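PDB 6J31: kcn28 from Kitasatospora, which is of unknown function but has a two-domain GT-B fold, with a C-terminal domain like that of erythromycin biosynthesis protein CIII. Local coordinates for residues T130-E135 with D198-K203. Numbering follows the deposited sequence.
Sequences TWVMPE and DDVDEK
Two irregular loops come together at Pro134 and Val200, whose CA atoms lie 5.0 Å apart, and side-chain packing, not hydrogen bonding, joins them. The pyrrolidine ring of Pro134 packs against Val200 and Asp199: its CB sits 3.7 Å from Val200 CG2 and 3.8 Å from Asp199 CB, and also reaches the carbonyl O of Asp199, while its CG meets the same two side chains. Val200 has CG1 anti to the backbone N (chi1 179°), which turns CG2 onto the proline and leaves CG1 to approach Val132 CG2 at 4.2 Å. Both valines also pack on Phe205 of strand 205-207, an outermost strand of the N-terminal parallel sheet in this GT-B fold. The 130-135 loop carries Thr130 of the pocket for (2E,2'E)-3,3'-(1,2-phenylene)di(prop-2-enoic acid) (BG9). Glu135, poorly ordered, is modelled bent at chi2 (82°), its OE1 facing Asp199 O at 3.3 Å without bonding, since both are acceptors. A water donates to Glu135 OE2 at 2.9 Å and, weakly, to Asp201 OD2, a tentative bridge between carboxylates whose planes are 66° apart. Asp201 OD1 accepts from Lys203 N at 3.1 Å in an Asx turn, the N-H arriving from above the carboxylate plane.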
ATOM      1  N   THR A 130      -3.897  -1.803  -2.291  1.00 32.41           N
ATOM      2  CA  THR A 130      -4.509  -0.487  -2.392  1.00 35.24           C
ATOM      3  C   THR A 130      -5.757  -0.624  -3.258  1.00 35.26           C
ATOM      4  O   THR A 130      -6.152  -1.730  -3.639  1.00 34.90           O
ATOM      5  CB  THR A 130      -3.513   0.549  -2.937  1.00 36.55           C
ATOM      6  OG1 THR A 130      -4.081   1.859  -2.826  1.00 36.94           O
ATOM      7  CG2 THR A 130      -3.186   0.269  -4.397  1.00 37.37           C
ATOM      8  N   TRP A 131      -6.390   0.501  -3.567  1.00 35.22           N
ATOM      9  CA  TRP A 131      -7.622   0.446  -4.335  1.00 35.62           C
ATOM     10  C   TRP A 131      -7.364  -0.065  -5.750  1.00 36.71           C
ATOM     11  O   TRP A 131      -6.259   0.045  -6.287  1.00 35.44           O
ATOM     12  CB  TRP A 131      -8.300   1.817  -4.379  1.00 33.88           C
ATOM     13  CG  TRP A 131      -7.420   2.998  -4.693  1.00 34.35           C
ATOM     14  CD1 TRP A 131      -6.791   3.810  -3.792  1.00 33.83           C
ATOM     15  CD2 TRP A 131      -7.105   3.527  -5.992  1.00 34.36           C
ATOM     16  NE1 TRP A 131      -6.098   4.800  -4.445  1.00 32.11           N
ATOM     17  CE2 TRP A 131      -6.273   4.650  -5.795  1.00 32.90           C
ATOM     18  CE3 TRP A 131      -7.439   3.158  -7.301  1.00 35.40           C
ATOM     19  CZ2 TRP A 131      -5.769   5.404  -6.855  1.00 33.36           C
ATOM     20  CZ3 TRP A 131      -6.938   3.910  -8.355  1.00 34.31           C
ATOM     21  CH2 TRP A 131      -6.112   5.020  -8.123  1.00 34.41           C
ATOM     22  N   VAL A 132      -8.395  -0.660  -6.336  1.00 38.84           N
ATOM     23  CA  VAL A 132      -8.296  -1.270  -7.645  1.00 42.72           C
ATOM     24  C   VAL A 132      -8.857  -0.316  -8.693  1.00 49.45           C
ATOM     25  O   VAL A 132      -9.496   0.685  -8.380  1.00 48.23           O
ATOM     26  CB  VAL A 132      -9.021  -2.636  -7.693  1.00 41.04           C
ATOM     27  CG1 VAL A 132      -8.401  -3.605  -6.694  1.00 39.70           C
ATOM     28  CG2 VAL A 132     -10.512  -2.453  -7.425  1.00 40.38           C
ATOM     29  N   MET A 133      -8.619  -0.633  -9.964  1.00 58.48           N
ATOM     30  CA  MET A 133      -9.089   0.192 -11.072  1.00 67.45           C
ATOM     31  C   MET A 133     -10.246  -0.526 -11.743  1.00 74.25           C
ATOM     32  O   MET A 133     -10.024  -1.481 -12.503  1.00 73.09           O
ATOM     33  CB  MET A 133      -7.970   0.448 -12.080  1.00 68.43           C
ATOM     34  CG  MET A 133      -6.973  -0.684 -12.175  1.00 69.55           C
ATOM     35  SD  MET A 133      -5.329  -0.121 -11.718  1.00 71.57           S
ATOM     36  CE  MET A 133      -5.645   1.624 -11.626  1.00 71.44           C
ATOM     37  N   PRO A 134     -11.488  -0.114 -11.510  1.00 81.83           N
ATOM     38  CA  PRO A 134     -12.613  -0.836 -12.105  1.00 86.68           C
ATOM     39  C   PRO A 134     -12.647  -0.670 -13.613  1.00 90.38           C
ATOM     40  O   PRO A 134     -12.025   0.224 -14.192  1.00 91.73           O
ATOM     41  CB  PRO A 134     -13.838  -0.188 -11.449  1.00 86.90           C
ATOM     42  CG  PRO A 134     -13.379   1.187 -11.080  1.00 85.73           C
ATOM     43  CD  PRO A 134     -11.923   1.054 -10.724  1.00 83.84           C
ATOM     44  N   GLU A 135     -13.405  -1.558 -14.250  1.00 93.25           N
ATOM     45  CA  GLU A 135     -13.567  -1.556 -15.698  1.00 94.45           C
ATOM     46  C   GLU A 135     -14.405  -0.360 -16.139  1.00 91.90           C
ATOM     47  O   GLU A 135     -15.372  -0.510 -16.892  1.00 91.84           O
ATOM     48  CB  GLU A 135     -14.193  -2.870 -16.165  1.00 98.87           C
ATOM     49  CG  GLU A 135     -14.087  -4.023 -15.177  1.00102.48           C
ATOM     50  CD  GLU A 135     -15.166  -3.972 -14.110  1.00105.41           C
ATOM     51  OE1 GLU A 135     -16.052  -3.094 -14.209  1.00106.45           O
ATOM     52  OE2 GLU A 135     -15.125  -4.799 -13.175  1.00105.94           O
ATOM     53  N   ASP A 198     -18.594   2.464  -7.046  1.00 50.48           N
ATOM     54  CA  ASP A 198     -19.789   2.076  -7.790  1.00 56.24           C
ATOM     55  C   ASP A 198     -19.458   1.125  -8.930  1.00 53.57           C
ATOM     56  O   ASP A 198     -20.183   0.152  -9.165  1.00 50.69           O
ATOM     57  CB  ASP A 198     -20.471   3.318  -8.361  1.00 66.84           C
ATOM     58  CG  ASP A 198     -21.272   4.059  -7.338  1.00 76.49           C
ATOM     59  OD1 ASP A 198     -21.379   3.552  -6.205  1.00 75.70           O
ATOM     60  OD2 ASP A 198     -21.791   5.145  -7.667  1.00 86.56           O
ATOM     61  N   ASP A 199     -18.379   1.401  -9.656  1.00 54.97           N
ATOM     62  CA  ASP A 199     -18.030   0.649 -10.853  1.00 56.51           C
ATOM     63  C   ASP A 199     -17.270  -0.632 -10.561  1.00 49.40           C
ATOM     64  O   ASP A 199     -16.953  -1.369 -11.501  1.00 47.92           O
ATOM     65  CB  ASP A 199     -17.209   1.529 -11.800  1.00 63.76           C
ATOM     66  CG  ASP A 199     -17.867   2.869 -12.065  1.00 71.92           C
ATOM     67  OD1 ASP A 199     -19.117   2.930 -12.048  1.00 76.99           O
ATOM     68  OD2 ASP A 199     -17.139   3.858 -12.297  1.00 76.70           O
ATOM     69  N   VAL A 200     -16.983  -0.927  -9.298  1.00 43.95           N
ATOM     70  CA  VAL A 200     -16.249  -2.133  -8.938  1.00 40.66           C
ATOM     71  C   VAL A 200     -17.261  -3.255  -8.762  1.00 37.75           C
ATOM     72  O   VAL A 200     -18.189  -3.146  -7.954  1.00 36.80           O
ATOM     73  CB  VAL A 200     -15.417  -1.928  -7.665  1.00 38.75           C
ATOM     74  CG1 VAL A 200     -14.692  -3.208  -7.313  1.00 38.38           C
ATOM     75  CG2 VAL A 200     -14.433  -0.790  -7.848  1.00 37.40           C
ATOM     76  N   ASP A 201     -17.097  -4.321  -9.538  1.00 37.03           N
ATOM     77  CA  ASP A 201     -17.992  -5.468  -9.469  1.00 37.02           C
ATOM     78  C   ASP A 201     -17.607  -6.310  -8.259  1.00 34.15           C
ATOM     79  O   ASP A 201     -16.566  -6.978  -8.262  1.00 31.87           O
ATOM     80  CB  ASP A 201     -17.915  -6.264 -10.768  1.00 40.68           C
ATOM     81  CG  ASP A 201     -18.770  -7.509 -10.744  1.00 42.73           C
ATOM     82  OD1 ASP A 201     -19.653  -7.613  -9.869  1.00 46.26           O
ATOM     83  OD2 ASP A 201     -18.568  -8.373 -11.620  1.00 43.71           O
ATOM     84  N   GLU A 202     -18.441  -6.278  -7.220  1.00 30.50           N
ATOM     85  CA  GLU A 202     -18.115  -6.965  -5.979  1.00 27.90           C
ATOM     86  C   GLU A 202     -18.401  -8.458  -6.044  1.00 27.85           C
ATOM     87  O   GLU A 202     -18.169  -9.166  -5.058  1.00 26.43           O
ATOM     88  CB  GLU A 202     -18.848  -6.302  -4.806  1.00 26.59           C
ATOM     89  CG  GLU A 202     -18.206  -4.961  -4.433  1.00 28.90           C
ATOM     90  CD  GLU A 202     -18.828  -4.268  -3.222  1.00 31.28           C
ATOM     91  OE1 GLU A 202     -19.003  -4.913  -2.163  1.00 30.82           O
ATOM     92  OE2 GLU A 202     -19.119  -3.056  -3.330  1.00 32.12           O
ATOM     93  N   LYS A 203     -18.899  -8.949  -7.178  1.00 31.78           N
ATOM     94  CA  LYS A 203     -18.849 -10.380  -7.450  1.00 34.32           C
ATOM     95  C   LYS A 203     -17.414 -10.836  -7.637  1.00 33.55           C
ATOM     96  O   LYS A 203     -17.074 -11.982  -7.325  1.00 34.21           O
ATOM     97  CB  LYS A 203     -19.657 -10.690  -8.707  1.00 38.06           C
ATOM     98  CG  LYS A 203     -21.160 -10.711  -8.524  1.00 42.99           C
ATOM     99  CD  LYS A 203     -21.810 -11.179  -9.807  1.00 45.94           C
ATOM    100  CE  LYS A 203     -21.400 -10.253 -10.942  1.00 48.41           C
ATOM    101  NZ  LYS A 203     -21.839 -10.754 -12.273  1.00 53.66           N
TER
HETATM  102  O   HOH W   1     -16.124  -7.435 -13.768  1.00 53.83           O